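Local coordinates for BH2358 protein (Bacillus halodurans C-125, PDB 2RBD) that is of unknown function but has a ferritin-like four-helix fold and is a putative spore coat protein, at residues V19-T24 / I122-R127; R37-H42 / P101-T106; I52-Q57 / G145-K150; Q65-L70 / V75-A80. All coordinates share one frame; numbering follows the deposited sequence. Where two conformers were deposited one is given.

Contact 1: residues V19-T24 / I122-R127; sequences VFSTWT and IGQSIR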
loop_
_atom_site.group_PDB
_atom_site.type_symbol
_atom_site.label_atom_id
_atom_site.label_comp_id
_atom_site.label_asym_id
_atom_site.label_seq_id
_atom_site.Cartn_x
_atom_site.Cartn_y
_atom_site.Cartn_z
ATOM N N VAL A 19 -16.784 -5.819 4.801
ATOM C CA VAL A 19 -17.799 -5.663 3.775
ATOM C C VAL A 19 -17.279 -4.820 2.608
ATOM O O VAL A 19 -17.330 -5.248 1.440
ATOM C CB VAL A 19 -19.119 -5.081 4.352
ATOM C CG1 VAL A 19 -20.121 -4.754 3.209
ATOM C CG2 VAL A 19 -19.761 -6.106 5.345
ATOM N N PHE A 20 -16.741 -3.650 2.910
ATOM C CA PHE A 20 -16.297 -2.785 1.834
ATOM C C PHE A 20 -15.162 -3.406 1.025
ATOM O O PHE A 20 -15.161 -3.348 -0.213
ATOM C CB PHE A 20 -15.878 -1.408 2.359
ATOM C CG PHE A 20 -15.432 -0.476 1.294
ATOM C CD1 PHE A 20 -16.349 0.154 0.499
ATOM C CD2 PHE A 20 -14.096 -0.267 1.056
ATOM C CE1 PHE A 20 -15.972 1.004 -0.522
ATOM C CE2 PHE A 20 -13.712 0.597 0.040
ATOM C CZ PHE A 20 -14.638 1.208 -0.736
ATOM N N SER A 21 -14.226 -4.018 1.717
ATOM C CA SER A 21 -13.063 -4.583 1.036
ATOM C C SER A 21 -13.429 -5.766 0.130
ATOM O O SER A 21 -12.914 -5.884 -0.983
ATOM C CB SER A 21 -11.988 -4.989 2.035
ATOM O OG SER A 21 -11.437 -3.826 2.606
ATOM N N THR A 22 -14.270 -6.667 0.621
ATOM C CA THR A 22 -14.669 -7.807 -0.165
ATOM C C THR A 22 -15.558 -7.376 -1.333
ATOM O O THR A 22 -15.403 -7.872 -2.446
ATOM C CB THR A 22 -15.346 -8.907 0.671
ATOM O OG1 THR A 22 -16.524 -8.406 1.302
ATOM C CG2 THR A 22 -14.367 -9.468 1.706
ATOM N N TRP A 23 -16.487 -6.464 -1.083
ATOM C CA TRP A 23 -17.303 -5.903 -2.171
ATOM C C TRP A 23 -16.433 -5.255 -3.240
ATOM O O TRP A 23 -16.631 -5.465 -4.456
ATOM C CB TRP A 23 -18.277 -4.876 -1.591
ATOM C CG TRP A 23 -19.238 -4.295 -2.560
ATOM C CD1 TRP A 23 -20.509 -4.728 -2.797
ATOM C CD2 TRP A 23 -19.057 -3.141 -3.378
ATOM N NE1 TRP A 23 -21.115 -3.945 -3.724
ATOM C CE2 TRP A 23 -20.255 -2.966 -4.120
ATOM C CE3 TRP A 23 -18.004 -2.240 -3.571
ATOM C CZ2 TRP A 23 -20.430 -1.931 -5.015
ATOM C CZ3 TRP A 23 -18.169 -1.237 -4.480
ATOM C CH2 TRP A 23 -19.373 -1.091 -5.201
ATOM N N THR A 24 -15.453 -4.465 -2.815
ATOM C CA THR A 24 -14.565 -3.820 -3.738
ATOM C C THR A 24 -13.695 -4.830 -4.539
ATOM O O THR A 24 -13.479 -4.681 -5.747
ATOM C CB THR A 24 -13.708 -2.796 -2.987
ATOM O OG1 THR A 24 -14.541 -1.745 -2.486
ATOM C CG2 THR A 24 -12.678 -2.171 -3.912
ATOM N N ILE A 122 -6.447 -9.425 4.606
ATOM C CA ILE A 122 -6.093 -10.365 5.677
ATOM C C ILE A 122 -5.793 -9.585 6.929
ATOM O O ILE A 122 -6.311 -9.904 8.013
ATOM C CB ILE A 122 -4.868 -11.233 5.313
ATOM C CG1 ILE A 122 -5.198 -12.147 4.124
ATOM C CG2 ILE A 122 -4.360 -12.065 6.583
ATOM C CD1 ILE A 122 -3.942 -12.807 3.455
ATOM N N GLY A 123 -4.953 -8.561 6.788
ATOM C CA GLY A 123 -4.558 -7.729 7.922
ATOM C C GLY A 123 -5.670 -7.019 8.671
ATOM O O GLY A 123 -5.563 -6.818 9.882
ATOM N N GLN A 124 -6.743 -6.651 7.984
ATOM C CA GLN A 124 -7.824 -5.917 8.599
ATOM C C GLN A 124 -8.962 -6.830 9.043
ATOM O O GLN A 124 -9.922 -6.380 9.667
ATOM C CB GLN A 124 -8.323 -4.839 7.653
ATOM C CG GLN A 124 -9.186 -5.323 6.538
ATOM C CD GLN A 124 -9.883 -4.153 5.817
ATOM O OE1 GLN A 124 -11.120 -4.106 5.742
ATOM N NE2 GLN A 124 -9.079 -3.179 5.329
ATOM N N SER A 125 -8.840 -8.102 8.737
ATOM C CA SER A 125 -9.892 -9.063 9.054
ATOM C C SER A 125 -9.946 -9.426 10.528
ATOM O O SER A 125 -8.937 -9.528 11.192
ATOM C CB SER A 125 -9.710 -10.363 8.267
ATOM O OG SER A 125 -10.025 -10.160 6.899
ATOM N N ILE A 126 -11.158 -9.578 11.025
ATOM C CA ILE A 126 -11.426 -10.083 12.376
ATOM C C ILE A 126 -12.148 -11.402 12.288
ATOM O O ILE A 126 -11.863 -12.310 13.059
ATOM C CB ILE A 126 -12.239 -9.066 13.182
ATOM C CG1 ILE A 126 -11.426 -7.794 13.388
ATOM C CG2 ILE A 126 -12.653 -9.673 14.536
ATOM C CD1 ILE A 126 -12.128 -6.701 14.211
ATOM N N ARG A 127 -13.005 -11.575 11.293
ATOM C CA ARG A 127 -13.601 -12.887 11.066
ATOM C C ARG A 127 -12.603 -13.813 10.415
ATOM O O ARG A 127 -12.059 -13.516 9.339
ATOM C CB ARG A 127 -14.910 -12.781 10.276
ATOM C CG ARG A 127 -16.104 -13.286 11.086
ATOM C CD ARG A 127 -17.399 -13.121 10.390
ATOM N NE ARG A 127 -17.538 -13.951 9.203
ATOM C CZ ARG A 127 -18.641 -13.989 8.478
ATOM N NH1 ARG A 127 -19.708 -13.296 8.838
ATOM N NH2 ARG A 127 -18.694 -14.727 7.400
#
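Ser-21 and Gln-124 meet at one end of a four-helix bundle of the ferritin-like kind. Helix 16-42 supplies the serine. The glutamine lies near the end of helix 100-124. The two CA atoms are 9.3 Å apart, and the gap is crossed chiefly by the glutamine side chain, which is extended beyond CG.

The polar approach is between side chains. In the conformer given, Ser-21 OG, set beside its own backbone N (chi1 -69°), faces the amide group of Gln-124. As modelled, the amide carbon Gln-124 CD lies 3.6 Å from Ser-21 OG. The amide is probably turned over, so the roles of its oxygen and nitrogen stay open. Ser-21 OG makes a weak hydrogen bond to Gly-17 O.

The side chains of His-15, just before helix 16-42, and Glu-18, within it, bind backbone groups of residues 124-127. His-15 NE2 bonds to Gln-124 O, and Glu-18 OE2 takes the N-H groups of Ile-126 and Arg-127.

Other subunits pack here too. Gln-124 lies on Phe-20 of the third subunit, and the Phe-20 ring here meets His-15 of that subunit.

Within helix 16-42, Phe-20 O accepts two bonds from opposite faces of its plane. One comes from Thr-24 N, the other from Thr-24 OG1 at 2.8 Å from Phe-20 O.

Contact 2: residues R37-H42 / P101-T106; sequences RSFINH and PEISAT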
loop_
_atom_site.group_PDB
_atom_site.type_symbol
_atom_site.label_atom_id
_atom_site.label_comp_id
_atom_site.label_asym_id
_atom_site.label_seq_id
_atom_site.Cartn_x
_atom_site.Cartn_y
_atom_site.Cartn_z
ATOM N N ARG A 37 -11.334 -10.365 -21.043
ATOM C CA ARG A 37 -12.098 -10.916 -22.162
ATOM C C ARG A 37 -11.896 -10.072 -23.427
ATOM O O ARG A 37 -11.805 -10.600 -24.546
ATOM C CB ARG A 37 -13.553 -11.024 -21.754
ATOM C CG ARG A 37 -13.808 -12.224 -20.854
ATOM C CD ARG A 37 -15.233 -12.194 -20.342
ATOM N NE ARG A 37 -15.624 -13.489 -19.790
ATOM C CZ ARG A 37 -16.742 -13.667 -19.099
ATOM N NH1 ARG A 37 -17.517 -12.657 -18.760
ATOM N NH2 ARG A 37 -17.086 -14.876 -18.719
ATOM N N SER A 38 -11.761 -8.759 -23.252
ATOM C CA SER A 38 -11.420 -7.922 -24.413
ATOM C C SER A 38 -9.991 -8.221 -24.859
ATOM O O SER A 38 -9.751 -8.476 -26.036
ATOM C CB SER A 38 -11.566 -6.450 -24.098
ATOM O OG SER A 38 -11.305 -5.686 -25.260
ATOM N N PHE A 39 -9.049 -8.313 -23.909
ATOM C CA PHE A 39 -7.666 -8.657 -24.256
ATOM C C PHE A 39 -7.531 -9.978 -25.011
ATOM O O PHE A 39 -6.694 -10.077 -25.879
ATOM C CB PHE A 39 -6.797 -8.708 -23.018
ATOM C CG PHE A 39 -6.437 -7.359 -22.425
ATOM C CD1 PHE A 39 -6.500 -6.169 -23.138
ATOM C CD2 PHE A 39 -5.949 -7.323 -21.142
ATOM C CE1 PHE A 39 -6.118 -4.956 -22.541
ATOM C CE2 PHE A 39 -5.577 -6.129 -20.536
ATOM C CZ PHE A 39 -5.679 -4.951 -21.241
ATOM N N ILE A 40 -8.355 -10.975 -24.712
ATOM C CA ILE A 40 -8.318 -12.225 -25.481
ATOM C C ILE A 40 -8.484 -11.933 -26.972
ATOM O O ILE A 40 -7.790 -12.492 -27.798
ATOM C CB ILE A 40 -9.414 -13.234 -24.987
ATOM C CG1 ILE A 40 -8.862 -14.061 -23.823
ATOM C CG2 ILE A 40 -9.899 -14.178 -26.103
ATOM C CD1 ILE A 40 -9.938 -14.471 -22.851
ATOM N N ASN A 41 -9.399 -11.030 -27.297
ATOM C CA ASN A 41 -9.643 -10.634 -28.680
ATOM C C ASN A 41 -8.519 -9.823 -29.326
ATOM O O ASN A 41 -8.411 -9.799 -30.553
ATOM C CB ASN A 41 -10.964 -9.894 -28.770
ATOM C CG ASN A 41 -12.165 -10.836 -28.620
ATOM O OD1 ASN A 41 -12.116 -11.947 -29.121
ATOM N ND2 ASN A 41 -13.226 -10.389 -27.989
ATOM N N HIS A 42 -7.697 -9.154 -28.525
ATOM C CA HIS A 42 -6.577 -8.338 -28.991
ATOM C C HIS A 42 -5.276 -9.108 -29.074
ATOM O O HIS A 42 -4.327 -8.602 -29.591
ATOM C CB HIS A 42 -6.311 -7.160 -28.025
ATOM C CG HIS A 42 -7.305 -6.054 -28.108
ATOM N ND1 HIS A 42 -7.025 -4.840 -28.671
ATOM C CD2 HIS A 42 -8.582 -5.970 -27.680
ATOM C CE1 HIS A 42 -8.080 -4.046 -28.580
ATOM N NE2 HIS A 42 -9.048 -4.710 -27.978
ATOM N N PRO A 101 2.963 -7.435 -25.667
ATOM C CA PRO A 101 3.773 -7.019 -24.521
ATOM C C PRO A 101 3.050 -6.093 -23.550
ATOM O O PRO A 101 3.216 -6.219 -22.331
ATOM C CB PRO A 101 4.934 -6.278 -25.161
ATOM C CG PRO A 101 4.921 -6.726 -26.572
ATOM C CD PRO A 101 3.568 -7.033 -26.944
ATOM N N GLU A 102 2.263 -5.179 -24.088
ATOM C CA GLU A 102 1.578 -4.269 -23.199
ATOM C C GLU A 102 0.396 -4.946 -22.470
ATOM O O GLU A 102 0.194 -4.642 -21.296
ATOM C CB GLU A 102 1.218 -2.989 -23.924
ATOM C CG GLU A 102 2.434 -2.083 -24.176
ATOM C CD GLU A 102 3.350 -2.571 -25.283
ATOM O OE1 GLU A 102 2.840 -3.129 -26.285
ATOM O OE2 GLU A 102 4.585 -2.380 -25.156
ATOM N N ILE A 103 -0.272 -5.908 -23.079
ATOM C CA ILE A 103 -1.302 -6.717 -22.417
ATOM C C ILE A 103 -0.664 -7.479 -21.251
ATOM O O ILE A 103 -1.169 -7.485 -20.139
ATOM C CB ILE A 103 -1.942 -7.705 -23.392
ATOM C CG1 ILE A 103 -2.810 -6.953 -24.413
ATOM C CG2 ILE A 103 -2.838 -8.730 -22.646
ATOM C CD1 ILE A 103 -3.203 -7.796 -25.633
ATOM N N SER A 104 0.464 -8.130 -21.531
ATOM C CA SER A 104 1.161 -8.891 -20.495
ATOM C C SER A 104 1.589 -8.015 -19.338
ATOM O O SER A 104 1.415 -8.395 -18.172
ATOM C CB SER A 104 2.365 -9.625 -21.084
ATOM O OG SER A 104 2.830 -10.605 -20.169
ATOM N N ALA A 105 2.151 -6.849 -19.637
ATOM C CA ALA A 105 2.551 -5.870 -18.612
ATOM C C ALA A 105 1.392 -5.479 -17.724
ATOM O O ALA A 105 1.536 -5.447 -16.510
ATOM C CB ALA A 105 3.122 -4.641 -19.262
ATOM N N THR A 106 0.255 -5.188 -18.337
ATOM C CA THR A 106 -0.931 -4.828 -17.613
ATOM C C THR A 106 -1.394 -5.896 -16.658
ATOM O O THR A 106 -1.648 -5.641 -15.463
ATOM C CB THR A 106 -2.060 -4.497 -18.600
ATOM O OG1 THR A 106 -1.633 -3.397 -19.399
ATOM C CG2 THR A 106 -3.359 -4.138 -17.876
#
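Phe-39 and Ile-103 pack between two antiparallel helices of the ferritin-like four-helix bundle. Helices 16-42 and 100-124 run here at 157° to each other, with their local axes 10.9 Å apart. The contact is buried and apolar.

The two main side chains slide past each other in opposite directions. Ile-103 lays both of its branches against the phenylalanine. Its CG1 sits over one face of the ring, 4.2 Å from the Phe-39 centroid and 19° off the normal, which makes a CH-pi contact. Its CG2 touches the same ring at Phe-39 CD2, 3.7 Å away. The branching at CB explains this double grip: CG1 stands beside the backbone N (chi1 -70°) while CG2 points anti to it.

Thr-106 comes from another direction. Its side chain crosses that of Phe-39 at about a right angle, and its methyl lies at the ring edge, near the ring plane. Ile-103 CD1 reaches on to His-42 CB, 4.0 Å away. The imidazole of His-42 leads away from segment 101-106. Its NE2 bonds to Ala-96 O of the fourth subunit, and its ND1 to Phe-98 N of its own chain.

The two branches of Thr-106 have different partners. Its methyl CG2 meets Phe-39 CE2 at 4.0 Å, while Thr-106 OG1 donates to Glu-102 O, one turn back, at 2.9 Å.

Contact 3: residues I52-Q57 / G145-K150; sequences IDEAIQ and GGKMLK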
loop_
_atom_site.group_PDB
_atom_site.type_symbol
_atom_site.label_atom_id
_atom_site.label_comp_id
_atom_site.label_asym_id
_atom_site.label_seq_id
_atom_site.Cartn_x
_atom_site.Cartn_y
_atom_site.Cartn_z
ATOM N N ILE A 52 -4.335 -15.636 -19.964
ATOM C CA ILE A 52 -5.471 -14.729 -19.760
ATOM C C ILE A 52 -6.684 -15.571 -19.433
ATOM O O ILE A 52 -7.436 -15.262 -18.505
ATOM C CB ILE A 52 -5.765 -13.847 -20.997
ATOM C CG1 ILE A 52 -4.595 -12.957 -21.405
ATOM C CG2 ILE A 52 -7.064 -13.025 -20.733
ATOM C CD1 ILE A 52 -4.798 -12.274 -22.754
ATOM N N ASP A 53 -6.883 -16.657 -20.195
ATOM C CA ASP A 53 -7.997 -17.549 -19.907
ATOM C C ASP A 53 -7.896 -18.124 -18.492
ATOM O O ASP A 53 -8.880 -18.227 -17.768
ATOM C CB ASP A 53 -8.018 -18.712 -20.903
ATOM C CG ASP A 53 -8.748 -18.395 -22.200
ATOM O OD1 ASP A 53 -9.620 -17.497 -22.226
ATOM O OD2 ASP A 53 -8.470 -19.098 -23.211
ATOM N N GLU A 54 -6.708 -18.475 -18.069
ATOM C CA GLU A 54 -6.517 -18.989 -16.728
ATOM C C GLU A 54 -6.844 -17.934 -15.674
ATOM O O GLU A 54 -7.452 -18.240 -14.657
ATOM C CB GLU A 54 -5.089 -19.447 -16.565
ATOM C CG GLU A 54 -4.825 -20.000 -15.170
ATOM C CD GLU A 54 -3.432 -20.534 -14.935
ATOM O OE1 GLU A 54 -2.691 -20.690 -15.944
ATOM O OE2 GLU A 54 -3.144 -20.787 -13.716
ATOM N N ALA A 55 -6.406 -16.710 -15.910
ATOM C CA ALA A 55 -6.724 -15.630 -15.000
ATOM C C ALA A 55 -8.220 -15.397 -14.853
ATOM O O ALA A 55 -8.698 -15.191 -13.732
ATOM C CB ALA A 55 -6.031 -14.341 -15.419
ATOM N N ILE A 56 -8.928 -15.379 -15.988
ATOM C CA ILE A 56 -10.390 -15.219 -15.974
ATOM C C ILE A 56 -11.016 -16.320 -15.133
ATOM O O ILE A 56 -11.857 -16.059 -14.282
ATOM C CB ILE A 56 -10.940 -15.225 -17.391
ATOM C CG1 ILE A 56 -10.492 -13.953 -18.147
ATOM C CG2 ILE A 56 -12.480 -15.331 -17.375
ATOM C CD1 ILE A 56 -10.571 -14.058 -19.680
ATOM N N GLN A 57 -10.607 -17.555 -15.341
ATOM C CA GLN A 57 -11.205 -18.668 -14.619
ATOM C C GLN A 57 -10.906 -18.574 -13.113
ATOM O O GLN A 57 -11.761 -18.832 -12.278
ATOM C CB GLN A 57 -10.687 -19.982 -15.233
ATOM C CG GLN A 57 -11.455 -21.218 -14.831
ATOM C CD GLN A 57 -10.973 -22.483 -15.544
ATOM O OE1 GLN A 57 -10.705 -22.489 -16.762
ATOM N NE2 GLN A 57 -10.877 -23.562 -14.783
ATOM N N GLY A 145 1.318 -15.171 -10.639
ATOM C CA GLY A 145 2.309 -14.140 -10.892
ATOM C C GLY A 145 3.638 -14.697 -11.344
ATOM O O GLY A 145 4.296 -14.121 -12.217
ATOM N N GLY A 146 4.042 -15.823 -10.768
ATOM C CA GLY A 146 5.287 -16.463 -11.191
ATOM C C GLY A 146 5.241 -16.976 -12.640
ATOM O O GLY A 146 6.228 -16.893 -13.369
ATOM N N LYS A 147 4.087 -17.475 -13.048
ATOM C CA LYS A 147 3.837 -17.857 -14.445
ATOM C C LYS A 147 3.903 -16.675 -15.393
ATOM O O LYS A 147 4.462 -16.791 -16.481
ATOM C CB LYS A 147 2.494 -18.560 -14.583
ATOM C CG LYS A 147 2.373 -19.901 -13.940
ATOM C CD LYS A 147 0.871 -20.241 -14.016
ATOM C CE LYS A 147 0.588 -21.655 -14.271
ATOM N NZ LYS A 147 -0.541 -21.760 -15.224
HETATM N N MSE A 148 3.322 -15.532 -15.009
HETATM C CA MSE A 148 3.456 -14.316 -15.803
HETATM C C MSE A 148 4.891 -13.864 -15.954
HETATM O O MSE A 148 5.289 -13.495 -17.016
HETATM C CB MSE A 148 2.578 -13.192 -15.200
HETATM C CG MSE A 148 1.081 -13.440 -15.283
HETATM SE SE MSE A 148 0.370 -13.687 -17.082
HETATM C CE MSE A 148 1.047 -12.080 -17.942
ATOM N N LEU A 149 5.672 -13.903 -14.881
ATOM C CA LEU A 149 7.065 -13.526 -14.962
ATOM C C LEU A 149 7.803 -14.453 -15.926
ATOM O O LEU A 149 8.586 -13.976 -16.745
ATOM C CB LEU A 149 7.696 -13.586 -13.582
ATOM C CG LEU A 149 9.177 -13.207 -13.457
ATOM C CD1 LEU A 149 9.373 -11.787 -14.018
ATOM C CD2 LEU A 149 9.635 -13.343 -11.997
ATOM N N LYS A 150 7.551 -15.756 -15.832
ATOM C CA LYS A 150 8.185 -16.738 -16.747
ATOM C C LYS A 150 7.849 -16.430 -18.216
ATOM O O LYS A 150 8.731 -16.421 -19.088
ATOM C CB LYS A 150 7.755 -18.148 -16.391
ATOM C CG LYS A 150 8.537 -18.731 -15.229
ATOM C CD LYS A 150 7.941 -20.023 -14.733
ATOM C CE LYS A 150 8.643 -20.503 -13.457
ATOM N NZ LYS A 150 8.018 -21.786 -13.012
#
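Lys-147 NZ donates to Glu-54 OE1 in a salt bridge modelled at 2.5 Å, a length so short that its exact value is doubtful. The pair links helix 46-72 to helix 128-155 across the outside of the ferritin-like four-helix bundle. It is the one direct contact between the two segments.

The ammonium approaches Glu-54 OE1 on the syn lone pair, the side of the other carboxylate oxygen. It therefore also lies near the second oxygen, with Glu-54 OE2 3.2 Å from Lys-147 NZ. The glutamate reaches out as a straight chain: CG is anti to the backbone N (chi1 180°) and chi2 is extended as well. The lysine is less regular. It leaves its helix beside the backbone N and bends at chi3 and chi4, which turns NZ toward the carboxylate. The two side chains cross at about a right angle. Their backbones stay well apart, with 10.7 Å between Glu-54 CA and Lys-147 CA.

Lys-147 is exposed and Glu-54 partly so, and solvent would be expected to weaken the attraction. Farther in, apolar side chains pack between the helices. Phe-144 packs against Glu-54 and Ala-55. Ile-52 and selenomethionine Met-148 both pack on Ile-107 of helix 100-124. The salt bridge lies outside this packing; behind the ammonium, Lys-147 CE is 3.8 Å from Glu-54 OE1.

Contact 4: residues Q65-L70 / V75-A80; sequences QLEELL and VGLPPA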
loop_
_atom_site.group_PDB
_atom_site.type_symbol
_atom_site.label_atom_id
_atom_site.label_comp_id
_atom_site.label_asym_id
_atom_site.label_seq_id
_atom_site.Cartn_x
_atom_site.Cartn_y
_atom_site.Cartn_z
ATOM N N GLN A 65 -16.838 -17.686 -4.394
ATOM C CA GLN A 65 -16.714 -17.633 -2.964
ATOM C C GLN A 65 -17.131 -16.272 -2.369
ATOM O O GLN A 65 -17.776 -16.215 -1.304
ATOM C CB GLN A 65 -15.274 -17.926 -2.580
ATOM C CG GLN A 65 -14.872 -19.315 -2.898
ATOM C CD GLN A 65 -13.432 -19.559 -2.518
ATOM O OE1 GLN A 65 -13.040 -19.350 -1.356
ATOM N NE2 GLN A 65 -12.614 -19.946 -3.519
ATOM N N LEU A 66 -16.701 -15.185 -3.020
ATOM C CA LEU A 66 -17.041 -13.845 -2.583
ATOM C C LEU A 66 -18.536 -13.575 -2.650
ATOM O O LEU A 66 -19.093 -12.987 -1.738
ATOM C CB LEU A 66 -16.302 -12.810 -3.431
ATOM C CG LEU A 66 -14.792 -12.778 -3.259
ATOM C CD1 LEU A 66 -14.138 -12.165 -4.538
ATOM C CD2 LEU A 66 -14.436 -12.019 -2.045
ATOM N N GLU A 67 -19.161 -14.009 -3.738
ATOM C CA GLU A 67 -20.590 -13.779 -3.899
ATOM C C GLU A 67 -21.359 -14.576 -2.855
ATOM O O GLU A 67 -22.331 -14.082 -2.293
ATOM C CB GLU A 67 -21.039 -14.072 -5.340
ATOM C CG GLU A 67 -20.466 -13.021 -6.317
ATOM C CD GLU A 67 -20.957 -13.150 -7.746
ATOM O OE1 GLU A 67 -21.315 -14.283 -8.163
ATOM O OE2 GLU A 67 -21.002 -12.110 -8.446
ATOM N N GLU A 68 -20.913 -15.772 -2.534
ATOM C CA GLU A 68 -21.596 -16.558 -1.494
ATOM C C GLU A 68 -21.450 -15.884 -0.138
ATOM O O GLU A 68 -22.407 -15.818 0.647
ATOM C CB GLU A 68 -21.078 -17.988 -1.462
ATOM C CG GLU A 68 -21.654 -18.836 -0.301
ATOM C CD GLU A 68 -23.216 -18.897 -0.301
ATOM O OE1 GLU A 68 -23.841 -18.910 -1.409
ATOM O OE2 GLU A 68 -23.820 -18.944 0.815
ATOM N N LEU A 69 -20.272 -15.348 0.147
ATOM C CA LEU A 69 -20.054 -14.609 1.392
ATOM C C LEU A 69 -20.964 -13.415 1.493
ATOM O O LEU A 69 -21.694 -13.244 2.480
ATOM C CB LEU A 69 -18.578 -14.157 1.496
ATOM C CG LEU A 69 -18.209 -13.317 2.726
ATOM C CD1 LEU A 69 -18.305 -14.145 4.008
ATOM C CD2 LEU A 69 -16.816 -12.678 2.556
ATOM N N LEU A 70 -20.978 -12.597 0.458
ATOM C CA LEU A 70 -21.855 -11.414 0.473
ATOM C C LEU A 70 -23.334 -11.751 0.490
ATOM O O LEU A 70 -24.099 -11.128 1.239
ATOM C CB LEU A 70 -21.526 -10.470 -0.677
ATOM C CG LEU A 70 -20.118 -9.886 -0.611
ATOM C CD1 LEU A 70 -20.018 -8.877 -1.754
ATOM C CD2 LEU A 70 -19.779 -9.263 0.725
ATOM N N VAL A 75 -25.418 -8.437 1.900
ATOM C CA VAL A 75 -24.711 -7.356 1.222
ATOM C C VAL A 75 -25.054 -7.421 -0.274
ATOM O O VAL A 75 -24.937 -8.489 -0.892
ATOM C CB VAL A 75 -23.176 -7.467 1.411
ATOM C CG1 VAL A 75 -22.461 -6.341 0.640
ATOM C CG2 VAL A 75 -22.781 -7.517 2.931
ATOM N N GLY A 76 -25.489 -6.301 -0.847
ATOM C CA GLY A 76 -25.721 -6.222 -2.272
ATOM C C GLY A 76 -24.469 -6.426 -3.080
ATOM O O GLY A 76 -23.409 -5.924 -2.732
ATOM N N LEU A 77 -24.613 -7.139 -4.177
ATOM C CA LEU A 77 -23.486 -7.437 -5.066
ATOM C C LEU A 77 -23.294 -6.335 -6.070
ATOM O O LEU A 77 -24.249 -5.689 -6.479
ATOM C CB LEU A 77 -23.686 -8.782 -5.798
ATOM C CG LEU A 77 -23.848 -10.044 -4.949
ATOM C CD1 LEU A 77 -23.843 -11.325 -5.792
ATOM C CD2 LEU A 77 -22.778 -10.123 -3.861
ATOM N N PRO A 78 -22.041 -6.095 -6.474
ATOM C CA PRO A 78 -21.798 -5.093 -7.500
ATOM C C PRO A 78 -22.183 -5.626 -8.886
ATOM O O PRO A 78 -22.014 -6.791 -9.163
ATOM C CB PRO A 78 -20.270 -4.875 -7.432
ATOM C CG PRO A 78 -19.748 -6.124 -6.924
ATOM C CD PRO A 78 -20.800 -6.753 -6.030
ATOM N N PRO A 79 -22.675 -4.780 -9.759
ATOM C CA PRO A 79 -23.031 -5.229 -11.100
ATOM C C PRO A 79 -21.782 -5.479 -11.926
ATOM O O PRO A 79 -20.890 -4.645 -11.927
ATOM C CB PRO A 79 -23.829 -4.062 -11.652
ATOM C CG PRO A 79 -23.299 -2.885 -10.894
ATOM C CD PRO A 79 -22.990 -3.367 -9.523
ATOM N N ALA A 80 -21.762 -6.598 -12.628
ATOM C CA ALA A 80 -20.661 -6.999 -13.484
ATOM C C ALA A 80 -20.934 -6.731 -14.958
ATOM O O ALA A 80 -22.046 -6.946 -15.443
ATOM C CB ALA A 80 -20.419 -8.460 -13.307
HETATM O O HOH W 1 -21.004 -9.239 -8.475
#
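Leu-70 meets both Val-75 and Leu-77 where the chain leaves helix 46-72 and turns back along it. This is the tight side. Leu-70 CB and Leu-77 CD2 are 3.4 Å apart, but such closeness is doubtful because Leu-77 has an alternate conformer. The same methyl of Leu-77 also reaches Leu-70 CD1. The other branch of Leu-70 is turned to the valine, with Leu-70 CD2 3.9 Å from Val-75 CB. The leucine is thus wedged between two residues of the returning chain.

A backbone bond fixes the reversal. Val-75 N donates to Leu-70 O at 3.1 Å. The bond is nearly straight, with an N-H...O angle of 164°, and the donor is tilted from the carbonyl plane. Deeper in, Leu-70 also lies on Thr-22 of helix 16-42.

The looser side is at Glu-67. Leu-77 CD1 rests along the aliphatic part of the glutamate, 3.8 Å from Glu-67 CG, and the two side chains cross at about a right angle. The extended glutamate carries its carboxylate past the leucine. There, in the conformer given, a water lies between Glu-67 OE2 and Pro-78 O and may link them.

Residues 75-80 form no regular helix or strand. They are the start of the long connection from helix 46-72 to helix 100-124, a link that must span the length of the bundle, as in ferritin-like four-helix folds.

Overall arrangement
The four contacts sample both ends of one four-helix bundle. Contacts 1 and 2 join the same two helices, 16-42 and 100-124, with centres about 29 Å apart on opposite sides of the chain's centre. Contacts 1 and 4 share one end, about 13 Å between centres. They touch there through Thr-22 against Leu-70 and Trp-23 against residues 76-78. Contacts 2 and 3 lie toward the other end, about 12 Å between centres. Ile-40 packs on Ile-52 and Ile-56, and Ser-104 on Met-148. Contacts 3 and 4 both use helix 46-72, with centres about 24 Å apart. Contacts 1, 2 and 4 also reach the fourth subunit.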